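Local coordinates for methionine-binding lipoprotein MetQ (Bacillus subtilis subsp. subtilis, PDB 4GOT) that probably binds methionine and passes it to the membrane permease of the MetNPQ ABC transporter, and is also involved in methionine sulfoxide transport, at residues V79-V84 against N206-R211; H85-G90 against I177-A182; K97-L102 against A193-S198; K186-K191 against K239-V244. All coordinates share one frame; numbering follows the deposited sequence.

Contact 1: residues V79-V84 against N206-R211. With MSE (selenomethionine), chain B.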
loop_
_atom_site.group_PDB
_atom_site.type_symbol
_atom_site.label_atom_id
_atom_site.label_comp_id
_atom_site.label_asym_id
_atom_site.label_seq_id
_atom_site.Cartn_x
_atom_site.Cartn_y
_atom_site.Cartn_z
ATOM N N VAL A 79 6.244 -4.243 15.106
ATOM C CA VAL A 79 7.088 -5.190 14.359
ATOM C C VAL A 79 6.302 -5.757 13.172
ATOM O O VAL A 79 5.052 -5.894 13.227
ATOM C CB VAL A 79 7.612 -6.355 15.262
ATOM C CG1 VAL A 79 8.656 -5.860 16.269
ATOM C CG2 VAL A 79 6.463 -7.062 15.980
ATOM N N ASN A 80 7.031 -6.075 12.103
ATOM C CA ASN A 80 6.514 -6.813 10.948
ATOM C C ASN A 80 6.339 -8.285 11.359
ATOM O O ASN A 80 7.315 -8.943 11.695
ATOM C CB ASN A 80 7.560 -6.694 9.849
ATOM C CG ASN A 80 7.260 -7.518 8.637
ATOM O OD1 ASN A 80 6.134 -7.964 8.420
ATOM N ND2 ASN A 80 8.273 -7.697 7.802
ATOM N N ALA A 81 5.121 -8.805 11.323
ATOM C CA ALA A 81 4.872 -10.207 11.572
ATOM C C ALA A 81 5.055 -11.038 10.282
ATOM O O ALA A 81 5.133 -12.253 10.379
ATOM C CB ALA A 81 3.471 -10.433 12.126
ATOM N N GLY A 82 5.092 -10.400 9.104
ATOM C CA GLY A 82 5.288 -11.104 7.817
ATOM C C GLY A 82 4.527 -10.477 6.637
ATOM O O GLY A 82 3.396 -9.980 6.779
ATOM N N ALA A 83 5.156 -10.533 5.463
ATOM C CA ALA A 83 4.551 -10.067 4.195
ATOM C C ALA A 83 3.446 -11.047 3.677
ATOM O O ALA A 83 3.506 -12.251 3.924
ATOM C CB ALA A 83 5.670 -9.852 3.152
ATOM N N VAL A 84 2.449 -10.517 2.978
ATOM C CA VAL A 84 1.281 -11.265 2.467
ATOM C C VAL A 84 1.086 -11.115 0.941
ATOM O O VAL A 84 0.864 -12.122 0.244
ATOM C CB VAL A 84 -0.034 -10.850 3.157
ATOM C CG1 VAL A 84 -1.190 -11.745 2.711
ATOM C CG2 VAL A 84 0.121 -10.878 4.667
ATOM N N ASN A 206 2.858 -5.561 1.207
ATOM C CA ASN A 206 2.068 -5.222 2.385
ATOM C C ASN A 206 2.188 -6.346 3.429
ATOM O O ASN A 206 2.290 -7.519 3.082
ATOM C CB ASN A 206 0.588 -5.056 2.003
ATOM C CG ASN A 206 0.294 -3.731 1.296
ATOM O OD1 ASN A 206 -0.751 -3.177 1.502
ATOM N ND2 ASN A 206 1.245 -3.211 0.471
ATOM N N ILE A 207 2.115 -5.972 4.696
ATOM C CA ILE A 207 2.486 -6.828 5.793
ATOM C C ILE A 207 1.398 -6.830 6.871
ATOM O O ILE A 207 0.504 -5.943 6.915
ATOM C CB ILE A 207 3.832 -6.379 6.439
ATOM C CG1 ILE A 207 3.698 -5.021 7.138
ATOM C CG2 ILE A 207 4.977 -6.445 5.405
ATOM C CD1 ILE A 207 4.805 -4.556 8.079
ATOM N N ILE A 208 1.511 -7.842 7.724
ATOM C CA ILE A 208 0.881 -7.853 9.012
ATOM C C ILE A 208 1.852 -7.238 10.019
ATOM O O ILE A 208 2.999 -7.646 10.109
ATOM C CB ILE A 208 0.437 -9.269 9.414
ATOM C CG1 ILE A 208 -0.572 -9.805 8.384
ATOM C CG2 ILE A 208 -0.119 -9.241 10.829
ATOM C CD1 ILE A 208 -1.969 -9.164 8.411
ATOM N N ALA A 209 1.392 -6.207 10.714
ATOM C CA ALA A 209 2.155 -5.597 11.819
ATOM C C ALA A 209 1.459 -5.870 13.157
ATOM O O ALA A 209 0.203 -5.888 13.227
ATOM C CB ALA A 209 2.339 -4.100 11.596
ATOM N N VAL A 210 2.288 -6.091 14.186
ATOM C CA VAL A 210 1.858 -6.357 15.555
ATOM C C VAL A 210 2.718 -5.517 16.497
ATOM O O VAL A 210 3.695 -4.888 16.071
ATOM C CB VAL A 210 1.932 -7.887 15.879
ATOM C CG1 VAL A 210 1.010 -8.702 14.931
ATOM C CG2 VAL A 210 3.385 -8.404 15.803
ATOM N N ARG A 211 2.350 -5.489 17.774
ATOM C CA ARG A 211 3.191 -4.874 18.791
ATOM C C ARG A 211 4.442 -5.725 19.071
ATOM O O ARG A 211 4.430 -6.942 18.905
ATOM C CB ARG A 211 2.389 -4.612 20.071
ATOM C CG ARG A 211 1.363 -3.508 19.888
ATOM C CD ARG A 211 0.710 -3.079 21.213
ATOM N NE ARG A 211 -0.013 -4.222 21.751
ATOM C CZ ARG A 211 -1.149 -4.711 21.259
ATOM N NH1 ARG A 211 -1.749 -4.160 20.223
ATOM N NH2 ARG A 211 -1.691 -5.784 21.809
HETATM N N MSE B 300 -1.861 -0.858 0.207
HETATM C CA MSE B 300 -0.984 0.310 -0.103
HETATM C C MSE B 300 0.055 0.006 -1.235
HETATM O O MSE B 300 0.706 -0.997 -1.124
HETATM O OXT MSE B 300 0.310 0.733 -2.229
HETATM C CB MSE B 300 -0.219 0.697 1.172
HETATM C CG MSE B 300 0.483 2.018 1.135
HETATM SE SE MSE B 300 1.614 2.337 2.729
HETATM C CE MSE B 300 0.078 2.814 4.074
#

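Contact 2: residues H85-G90 against I177-A182. With MSE (selenomethionine), chain B.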
loop_
_atom_site.group_PDB
_atom_site.type_symbol
_atom_site.label_atom_id
_atom_site.label_comp_id
_atom_site.label_asym_id
_atom_site.label_seq_id
_atom_site.Cartn_x
_atom_site.Cartn_y
_atom_site.Cartn_z
ATOM N N HIS A 85 1.152 -9.860 0.469
ATOM C CA HIS A 85 0.780 -9.458 -0.886
ATOM C C HIS A 85 1.454 -8.125 -1.293
ATOM O O HIS A 85 1.784 -7.267 -0.469
ATOM C CB HIS A 85 -0.762 -9.380 -1.053
ATOM C CG HIS A 85 -1.383 -8.087 -0.618
ATOM N ND1 HIS A 85 -2.166 -7.975 0.518
ATOM C CD2 HIS A 85 -1.402 -6.865 -1.200
ATOM C CE1 HIS A 85 -2.591 -6.735 0.639
ATOM N NE2 HIS A 85 -2.149 -6.042 -0.393
ATOM N N LEU A 86 1.593 -7.975 -2.598
ATOM C CA LEU A 86 2.085 -6.774 -3.267
ATOM C C LEU A 86 0.940 -6.094 -4.096
ATOM O O LEU A 86 0.092 -6.768 -4.742
ATOM C CB LEU A 86 3.285 -7.187 -4.186
ATOM C CG LEU A 86 4.038 -6.068 -4.955
ATOM C CD1 LEU A 86 4.594 -5.003 -4.008
ATOM C CD2 LEU A 86 5.136 -6.621 -5.885
ATOM N N GLU A 87 0.935 -4.759 -4.094
ATOM C CA GLU A 87 0.034 -3.960 -4.943
ATOM C C GLU A 87 0.872 -3.035 -5.851
ATOM O O GLU A 87 1.197 -1.930 -5.463
ATOM C CB GLU A 87 -0.873 -3.077 -4.069
ATOM C CG GLU A 87 -1.884 -3.819 -3.242
ATOM C CD GLU A 87 -2.576 -2.918 -2.216
ATOM O OE1 GLU A 87 -2.723 -1.690 -2.431
ATOM O OE2 GLU A 87 -2.962 -3.466 -1.168
ATOM N N PRO A 88 1.263 -3.493 -7.055
ATOM C CA PRO A 88 1.966 -2.548 -7.937
ATOM C C PRO A 88 1.188 -1.214 -8.150
ATOM O O PRO A 88 0.002 -1.206 -8.536
ATOM C CB PRO A 88 2.134 -3.350 -9.221
ATOM C CG PRO A 88 2.238 -4.752 -8.739
ATOM C CD PRO A 88 1.236 -4.848 -7.621
ATOM N N PHE A 89 1.879 -0.114 -7.800
ATOM C CA PHE A 89 1.401 1.259 -7.858
ATOM C C PHE A 89 0.974 1.654 -9.287
ATOM O O PHE A 89 1.572 1.213 -10.303
ATOM C CB PHE A 89 2.570 2.168 -7.430
ATOM C CG PHE A 89 2.195 3.375 -6.605
ATOM C CD1 PHE A 89 0.919 3.611 -6.148
ATOM C CD2 PHE A 89 3.202 4.226 -6.205
ATOM C CE1 PHE A 89 0.621 4.712 -5.371
ATOM C CE2 PHE A 89 2.913 5.325 -5.391
ATOM C CZ PHE A 89 1.608 5.571 -4.975
ATOM N N GLY A 90 -0.064 2.474 -9.348
ATOM C CA GLY A 90 -0.593 2.983 -10.610
ATOM C C GLY A 90 -0.596 4.512 -10.740
ATOM O O GLY A 90 -0.778 5.274 -9.729
ATOM N N ILE A 177 -2.397 6.674 -7.611
ATOM C CA ILE A 177 -3.443 6.064 -6.740
ATOM C C ILE A 177 -2.926 4.664 -6.290
ATOM O O ILE A 177 -2.546 3.804 -7.127
ATOM C CB ILE A 177 -4.842 5.919 -7.423
ATOM C CG1 ILE A 177 -5.221 7.164 -8.260
ATOM C CG2 ILE A 177 -5.913 5.652 -6.367
ATOM C CD1 ILE A 177 -6.513 7.040 -9.064
ATOM N N ASN A 178 -2.910 4.446 -4.977
ATOM C CA ASN A 178 -2.546 3.153 -4.388
ATOM C C ASN A 178 -3.630 2.156 -4.793
ATOM O O ASN A 178 -4.805 2.514 -4.764
ATOM C CB ASN A 178 -2.533 3.235 -2.853
ATOM C CG ASN A 178 -1.430 4.141 -2.297
ATOM O OD1 ASN A 178 -0.297 3.702 -2.099
ATOM N ND2 ASN A 178 -1.752 5.393 -2.060
ATOM N N VAL A 179 -3.257 0.914 -5.105
ATOM C CA VAL A 179 -4.247 -0.094 -5.535
ATOM C C VAL A 179 -5.454 -0.212 -4.558
ATOM O O VAL A 179 -6.590 -0.311 -4.995
ATOM C CB VAL A 179 -3.612 -1.489 -5.757
ATOM C CG1 VAL A 179 -4.714 -2.526 -6.062
ATOM C CG2 VAL A 179 -2.509 -1.468 -6.831
ATOM N N ASN A 180 -5.230 -0.220 -3.251
ATOM C CA ASN A 180 -6.371 -0.346 -2.304
ATOM C C ASN A 180 -7.462 0.736 -2.462
ATOM O O ASN A 180 -8.669 0.444 -2.482
ATOM C CB ASN A 180 -5.913 -0.420 -0.839
ATOM C CG ASN A 180 -5.446 0.911 -0.263
ATOM O OD1 ASN A 180 -4.303 1.357 -0.528
ATOM N ND2 ASN A 180 -6.275 1.507 0.621
ATOM N N TYR A 181 -7.025 1.984 -2.631
ATOM C CA TYR A 181 -7.947 3.100 -2.846
ATOM C C TYR A 181 -8.447 3.165 -4.262
ATOM O O TYR A 181 -9.606 3.534 -4.469
ATOM C CB TYR A 181 -7.294 4.395 -2.413
ATOM C CG TYR A 181 -7.192 4.501 -0.932
ATOM C CD1 TYR A 181 -8.318 4.256 -0.124
ATOM C CD2 TYR A 181 -5.988 4.893 -0.308
ATOM C CE1 TYR A 181 -8.237 4.357 1.256
ATOM C CE2 TYR A 181 -5.916 5.019 1.069
ATOM C CZ TYR A 181 -7.034 4.755 1.844
ATOM O OH TYR A 181 -6.979 4.860 3.224
ATOM N N ALA A 182 -7.635 2.695 -5.241
ATOM C CA ALA A 182 -8.142 2.557 -6.608
ATOM C C ALA A 182 -9.295 1.586 -6.667
ATOM O O ALA A 182 -10.321 1.886 -7.243
ATOM C CB ALA A 182 -7.024 2.105 -7.557
HETATM N N MSE B 300 -1.861 -0.858 0.207
HETATM C CA MSE B 300 -0.984 0.310 -0.103
HETATM C C MSE B 300 0.055 0.006 -1.235
HETATM O O MSE B 300 0.706 -0.997 -1.124
HETATM O OXT MSE B 300 0.310 0.733 -2.229
HETATM C CB MSE B 300 -0.219 0.697 1.172
HETATM C CG MSE B 300 0.483 2.018 1.135
HETATM SE SE MSE B 300 1.614 2.337 2.729
HETATM C CE MSE B 300 0.078 2.814 4.074
HETATM O O HOH W 1 -0.454 0.524 -4.668
#

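Contact 3: residues K97-L102 against A193-S198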
loop_
_atom_site.group_PDB
_atom_site.type_symbol
_atom_site.label_atom_id
_atom_site.label_comp_id
_atom_site.label_asym_id
_atom_site.label_seq_id
_atom_site.Cartn_x
_atom_site.Cartn_y
_atom_site.Cartn_z
ATOM N N LYS A 97 -2.949 9.522 -22.454
ATOM C CA LYS A 97 -2.952 8.075 -22.655
ATOM C C LYS A 97 -1.687 7.408 -22.112
ATOM O O LYS A 97 -1.685 6.220 -21.781
ATOM C CB LYS A 97 -3.097 7.778 -24.159
ATOM C CG LYS A 97 -3.863 6.505 -24.465
ATOM C CD LYS A 97 -5.320 6.573 -24.012
ATOM C CE LYS A 97 -6.030 5.249 -24.314
ATOM N NZ LYS A 97 -7.429 5.218 -23.793
ATOM N N SER A 98 -0.615 8.180 -22.011
ATOM C CA SER A 98 0.640 7.679 -21.464
ATOM C C SER A 98 1.534 8.822 -20.968
ATOM O O SER A 98 1.307 9.978 -21.274
ATOM C CB SER A 98 1.382 6.842 -22.526
ATOM O OG SER A 98 1.783 7.675 -23.537
ATOM N N LEU A 99 2.561 8.496 -20.196
ATOM C CA LEU A 99 3.412 9.542 -19.625
ATOM C C LEU A 99 4.253 10.256 -20.711
ATOM O O LEU A 99 4.567 11.445 -20.569
ATOM C CB LEU A 99 4.320 8.982 -18.491
ATOM C CG LEU A 99 3.777 8.396 -17.192
ATOM C CD1 LEU A 99 4.922 7.657 -16.480
ATOM C CD2 LEU A 99 3.125 9.473 -16.298
ATOM N N LYS A 100 4.581 9.557 -21.799
ATOM C CA LYS A 100 5.373 10.153 -22.889
ATOM C C LYS A 100 4.643 11.345 -23.531
ATOM O O LYS A 100 5.266 12.181 -24.211
ATOM C CB LYS A 100 5.694 9.099 -23.958
ATOM C CG LYS A 100 4.455 8.408 -24.533
ATOM C CD LYS A 100 4.566 7.979 -25.992
ATOM C CE LYS A 100 5.130 6.583 -26.153
ATOM N NZ LYS A 100 5.581 6.355 -27.573
ATOM N N ASP A 101 3.323 11.420 -23.307
ATOM C CA ASP A 101 2.459 12.397 -23.990
ATOM C C ASP A 101 2.262 13.661 -23.164
ATOM O O ASP A 101 1.765 14.645 -23.690
ATOM C CB ASP A 101 1.091 11.777 -24.348
ATOM C CG ASP A 101 1.173 10.742 -25.490
ATOM O OD1 ASP A 101 2.205 10.641 -26.186
ATOM O OD2 ASP A 101 0.172 10.029 -25.713
ATOM N N LEU A 102 2.643 13.635 -21.881
ATOM C CA LEU A 102 2.541 14.818 -21.027
ATOM C C LEU A 102 3.364 15.965 -21.606
ATOM O O LEU A 102 4.462 15.748 -22.153
ATOM C CB LEU A 102 2.990 14.534 -19.578
ATOM C CG LEU A 102 2.246 13.469 -18.754
ATOM C CD1 LEU A 102 3.031 13.145 -17.479
ATOM C CD2 LEU A 102 0.807 13.882 -18.469
ATOM N N ALA A 193 -5.249 2.081 -15.313
ATOM C CA ALA A 193 -4.006 2.869 -15.115
ATOM C C ALA A 193 -3.249 3.057 -16.449
ATOM O O ALA A 193 -3.309 2.194 -17.296
ATOM C CB ALA A 193 -3.112 2.203 -14.096
ATOM N N ILE A 194 -2.570 4.196 -16.617
ATOM C CA ILE A 194 -1.727 4.473 -17.806
ATOM C C ILE A 194 -0.247 4.003 -17.644
ATOM O O ILE A 194 0.496 3.878 -18.629
ATOM C CB ILE A 194 -1.799 5.974 -18.248
ATOM C CG1 ILE A 194 -1.193 6.953 -17.226
ATOM C CG2 ILE A 194 -3.250 6.407 -18.558
ATOM C CD1 ILE A 194 -0.904 8.316 -17.855
ATOM N N GLU A 195 0.146 3.748 -16.397
ATOM C CA GLU A 195 1.458 3.193 -16.035
ATOM C C GLU A 195 1.285 2.428 -14.725
ATOM O O GLU A 195 0.606 2.918 -13.819
ATOM C CB GLU A 195 2.476 4.320 -15.859
ATOM C CG GLU A 195 3.926 3.907 -15.543
ATOM C CD GLU A 195 4.769 3.664 -16.772
ATOM O OE1 GLU A 195 4.240 3.756 -17.911
ATOM O OE2 GLU A 195 5.973 3.390 -16.576
ATOM N N VAL A 196 1.844 1.212 -14.675
ATOM C CA VAL A 196 1.863 0.310 -13.497
ATOM C C VAL A 196 3.329 0.021 -13.113
ATOM O O VAL A 196 4.152 -0.277 -13.984
ATOM C CB VAL A 196 1.099 -1.037 -13.764
ATOM C CG1 VAL A 196 0.969 -1.859 -12.480
ATOM C CG2 VAL A 196 -0.276 -0.793 -14.380
ATOM N N GLU A 197 3.640 0.156 -11.826
ATOM C CA GLU A 197 4.919 -0.236 -11.205
ATOM C C GLU A 197 5.392 -1.641 -11.550
ATOM O O GLU A 197 4.621 -2.604 -11.484
ATOM C CB GLU A 197 4.744 -0.203 -9.689
ATOM C CG GLU A 197 6.029 -0.116 -8.888
ATOM C CD GLU A 197 5.800 -0.099 -7.379
ATOM O OE1 GLU A 197 4.737 -0.596 -6.914
ATOM O OE2 GLU A 197 6.696 0.406 -6.634
ATOM N N SER A 198 6.680 -1.762 -11.880
ATOM C CA SER A 198 7.295 -3.061 -12.005
ATOM C C SER A 198 7.184 -3.903 -10.712
ATOM O O SER A 198 7.360 -3.391 -9.602
ATOM C CB SER A 198 8.763 -2.877 -12.390
ATOM O OG SER A 198 9.386 -4.133 -12.538
HETATM O O HOH W 2 2.637 5.812 -19.536
#

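Contact 4: residues K186-K191 against K239-V244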
loop_
_atom_site.group_PDB
_atom_site.type_symbol
_atom_site.label_atom_id
_atom_site.label_comp_id
_atom_site.label_asym_id
_atom_site.label_seq_id
_atom_site.Cartn_x
_atom_site.Cartn_y
_atom_site.Cartn_z
ATOM N N LYS A 186 -13.734 1.621 -7.165
ATOM C CA LYS A 186 -14.265 0.839 -8.295
ATOM C C LYS A 186 -13.461 0.980 -9.602
ATOM O O LYS A 186 -13.992 0.750 -10.697
ATOM C CB LYS A 186 -15.739 1.181 -8.554
ATOM C CG LYS A 186 -16.623 1.166 -7.313
ATOM C CD LYS A 186 -16.567 -0.160 -6.572
ATOM C CE LYS A 186 -17.824 -0.411 -5.719
ATOM N NZ LYS A 186 -18.018 0.551 -4.590
ATOM N N LEU A 187 -12.201 1.369 -9.483
ATOM C CA LEU A 187 -11.293 1.328 -10.624
ATOM C C LEU A 187 -10.676 -0.072 -10.738
ATOM O O LEU A 187 -10.507 -0.775 -9.773
ATOM C CB LEU A 187 -10.190 2.395 -10.483
ATOM C CG LEU A 187 -10.639 3.863 -10.553
ATOM C CD1 LEU A 187 -9.490 4.802 -10.141
ATOM C CD2 LEU A 187 -11.179 4.166 -11.955
ATOM N N ASN A 188 -10.319 -0.455 -11.939
ATOM C CA ASN A 188 -9.621 -1.704 -12.153
ATOM C C ASN A 188 -8.182 -1.347 -12.584
ATOM O O ASN A 188 -7.959 -0.938 -13.720
ATOM C CB ASN A 188 -10.389 -2.497 -13.226
ATOM C CG ASN A 188 -9.757 -3.840 -13.546
ATOM O OD1 ASN A 188 -10.245 -4.559 -14.420
ATOM N ND2 ASN A 188 -8.683 -4.188 -12.851
ATOM N N PRO A 189 -7.209 -1.456 -11.673
ATOM C CA PRO A 189 -5.888 -0.921 -11.991
ATOM C C PRO A 189 -5.237 -1.445 -13.308
ATOM O O PRO A 189 -4.698 -0.654 -14.081
ATOM C CB PRO A 189 -5.064 -1.295 -10.765
ATOM C CG PRO A 189 -6.065 -1.312 -9.653
ATOM C CD PRO A 189 -7.306 -1.860 -10.265
ATOM N N LYS A 190 -5.347 -2.727 -13.610
ATOM C CA LYS A 190 -4.708 -3.256 -14.822
ATOM C C LYS A 190 -5.367 -2.827 -16.153
ATOM O O LYS A 190 -4.730 -2.906 -17.206
ATOM C CB LYS A 190 -4.632 -4.797 -14.764
ATOM C CG LYS A 190 -3.783 -5.360 -13.634
ATOM C CD LYS A 190 -2.308 -4.959 -13.726
ATOM C CE LYS A 190 -1.543 -5.769 -14.771
ATOM N NZ LYS A 190 -0.265 -5.091 -15.138
ATOM N N LYS A 191 -6.621 -2.392 -16.115
ATOM C CA LYS A 191 -7.341 -1.918 -17.303
ATOM C C LYS A 191 -7.352 -0.391 -17.409
ATOM O O LYS A 191 -7.430 0.146 -18.492
ATOM C CB LYS A 191 -8.812 -2.408 -17.312
ATOM C CG LYS A 191 -9.066 -3.919 -17.426
ATOM C CD LYS A 191 -10.553 -4.261 -17.703
ATOM C CE LYS A 191 -11.571 -3.480 -16.829
ATOM N NZ LYS A 191 -13.003 -3.945 -16.865
ATOM N N LYS A 239 -9.527 -12.957 -7.696
ATOM C CA LYS A 239 -10.464 -11.869 -7.402
ATOM C C LYS A 239 -10.022 -10.478 -7.891
ATOM O O LYS A 239 -10.869 -9.688 -8.318
ATOM C CB LYS A 239 -10.803 -11.794 -5.909
ATOM C CG LYS A 239 -11.628 -10.556 -5.559
ATOM C CD LYS A 239 -12.705 -10.761 -4.505
ATOM C CE LYS A 239 -13.635 -9.542 -4.473
ATOM N NZ LYS A 239 -14.452 -9.451 -3.243
ATOM N N TYR A 240 -8.721 -10.187 -7.844
ATOM C CA TYR A 240 -8.224 -8.841 -8.124
ATOM C C TYR A 240 -7.580 -8.656 -9.490
ATOM O O TYR A 240 -7.065 -7.575 -9.758
ATOM C CB TYR A 240 -7.289 -8.371 -7.004
ATOM C CG TYR A 240 -8.018 -8.400 -5.705
ATOM C CD1 TYR A 240 -9.104 -7.540 -5.465
ATOM C CD2 TYR A 240 -7.706 -9.334 -4.748
ATOM C CE1 TYR A 240 -9.806 -7.578 -4.258
ATOM C CE2 TYR A 240 -8.399 -9.395 -3.546
ATOM C CZ TYR A 240 -9.447 -8.523 -3.295
ATOM O OH TYR A 240 -10.090 -8.655 -2.080
ATOM N N ASP A 241 -7.653 -9.678 -10.343
ATOM C CA ASP A 241 -7.247 -9.594 -11.761
ATOM C C ASP A 241 -5.827 -9.073 -11.948
ATOM O O ASP A 241 -5.565 -8.232 -12.815
ATOM C CB ASP A 241 -8.223 -8.698 -12.563
ATOM C CG ASP A 241 -9.634 -9.283 -12.665
ATOM O OD1 ASP A 241 -9.845 -10.494 -12.395
ATOM O OD2 ASP A 241 -10.537 -8.509 -13.018
ATOM N N GLY A 242 -4.910 -9.554 -11.127
ATOM C CA GLY A 242 -3.500 -9.185 -11.278
ATOM C C GLY A 242 -3.134 -7.843 -10.667
ATOM O O GLY A 242 -1.959 -7.497 -10.644
ATOM N N ALA A 243 -4.119 -7.092 -10.157
ATOM C CA ALA A 243 -3.834 -5.807 -9.455
ATOM C C ALA A 243 -3.161 -6.054 -8.090
ATOM O O ALA A 243 -2.471 -5.177 -7.525
ATOM C CB ALA A 243 -5.127 -4.994 -9.297
ATOM N N VAL A 244 -3.423 -7.238 -7.530
ATOM C CA VAL A 244 -2.906 -7.642 -6.224
ATOM C C VAL A 244 -2.294 -9.010 -6.423
ATOM O O VAL A 244 -2.963 -9.890 -6.935
ATOM C CB VAL A 244 -4.040 -7.758 -5.165
ATOM C CG1 VAL A 244 -3.511 -8.094 -3.770
ATOM C CG2 VAL A 244 -4.844 -6.483 -5.125
#

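Contact 1: residues V79-V84 against N206-R211
The two backbone bonds of I208 go to two successive residues of strand 79-84, A81 and G82, so the register between the antiparallel strands shifts there. A81 N donates to I208 O at 2.7 Å, while I208 N donates to G82 O at 3.0 Å, and G82 sits at the step with a phi of 146°. At these backbone angles a side chain would jam against the preceding carbonyl, which is why a glycine belongs here. N80 closes an Asx turn across the same step: its OD1 accepts from G82 N at 2.7 Å, the donor standing well above the carbonyl plane. CG of N80 lies anti to the backbone N (chi1 174°), and this puts the amide oxygen against the branch point of I207, with OD1 3.4 Å from I207 CB. A81 CB, directed at the partner strand, meets I208 CG2 at 4.0 Å, and I208 sends its CG1 branch to V84 CG2 at 3.9 Å.

At the start of strand 206-211, N206 grips the bound selenomethionine with both ends of its amide. Its OD1 receives the ligand N at 2.9 Å, and its ND2 donates to the ligand O at 2.8 Å in a nearly straight bond; H17 and the Y204 carbonyl also bond to this amide and should fix its rotation. Helix 218-227 packs on A81, I208 and V210, helix 63-72 on N80 and I207, and strands 57-62 and 245-246 flank the pair in the sheet.

Contact 2: residues H85-G90 against I177-A182
V179 wedges its branched side chain against E87 and P88, the tight half of the contact. Its CB and CG2 each lie 3.6 Å from E87 CB, the two side chains passing at a slant, and CG2 presses on the P88 carbonyl. The extended E87 chain carries OE1 to the ligand pocket, where it accepts from the selenomethionine N at 2.9 Å and, weakly, from the backbone N of N180 in helix 179-184. With a leucine in place of E87, the ligand's amino group would probably lose its carboxylate mate and the backbone N of N180 its weak acceptor.

The looser half is bridged by water, though still buried. One water donates to E87 O at 3.1 Å and to the ligand OXT at 2.6 Å, and accepts from V179 N at 2.9 Å, tying both segments to the ligand carboxylate. Beyond it F89 sets its ring edge in plane with N178 N, and I177 N closes on G90 O at 3.0 Å.

Segment 85-90 leaves strand 78-86 of one sheet and enters strand 90-92 at G90, which pairs antiparallel with I177 of strand 174-177 in the other, with helix 117-126 packed on F89 and helix 14-29 on E87.

Contact 3: residues K97-L102 against A193-S198
I194 lays its side chain along the backbone of K97 and S98, a surface contact made without any direct hydrogen bond. Its CB stands 3.5 Å from K97 O and its CG2 branch 3.6 Å from the same oxygen. The longer branch runs on to S98, with CD1 4.0 Å from S98 CA; a chi1 of 66° sets CG1 between the backbone N and the carbonyl carbon, from where that branch can extend over the turn. Beside it L99 crosses E195 at about a right angle, its CD1 4.0 Å from E195 CG, so the aliphatic part of the glutamate serves as a hydrocarbon surface. A glycine in place of I194 would probably strip the K97 carbonyl and the S98 backbone of this apolar cover and leave a gap beside L99.

The polar link is indirect. One water accepts from L99 N at 2.8 Å and donates to I194 O at 3.0 Å and E195 OE1 at 3.1 Å; the bend of the glutamate chain at chi2 (88°) brings its carboxylate round to this water.

Further out, L99 opens a short 3-10 turn at 99-101, with D101 N bonded to S98 O. L99 and E195 both rest on I91 of strand 90-92, while M123 and N126 of helix 117-126 touch E195. I194 and E195 together face I91, a classic beta bulge in the pairing with strand 90-92.

Contact 4: residues K186-K191 against K239-V244
The puckered pyrrolidine ring of P189 offers its CB-CG-CD rim to the methyl of A243, whose CB sits 3.8 Å from P189 CG and nearly as close to the two neighbouring ring carbons. The truly flat groups lie farther from this centre. The Y240 ring carries K239 CG over the middle of one face, 3.6 Å above the plane, and sends its hydroxyl away to E19. The amide of N188, extended from its backbone, comes no nearer to the D241 carboxylate than 4.2 Å, from N188 OD1 to D241 OD2, and forms no bond with it.

K190 adds the remaining contact with its methylenes. CG lies anti to the carbonyl carbon (chi1 -63°), against D241 O at 3.5 Å, and bends at chi2 and chi3 curl the rest of the chain past G242. The lysine thus touches the turn with its hydrocarbon part.

V179, A182 and I183 of helix 179-184 pack on P189, tying the contact to the preceding helix. What meets here is a type I' turn from Y240 to A243, closed by A243 N on Y240 O at 3.0 Å with D241 and G242 at positive phi, and the start of helix 189-192, where N188 is the N-cap and a proline opens the first turn.

Burial and chemistry change together across the four contacts. Contact 2 is wholly buried near the middle of the chain, contact 1 partly so, and both reach the ligand through polar side chains while sharing strand 78-86. Contact 1 relies on direct backbone pairing within one sheet, whereas contact 2 has a single good backbone bond and adds packing, a weak bond to a carboxylate and a water. Contact 3, at the surface, has no direct hydrogen bond, only packing and one bridging water, but joins contact 2 by a probable F89 O to E197 N bond. Contact 4, partly buried, is made by van der Waals packing without any hydrogen bond across it; it touches contact 2, where A182 O and L187 N probably bond.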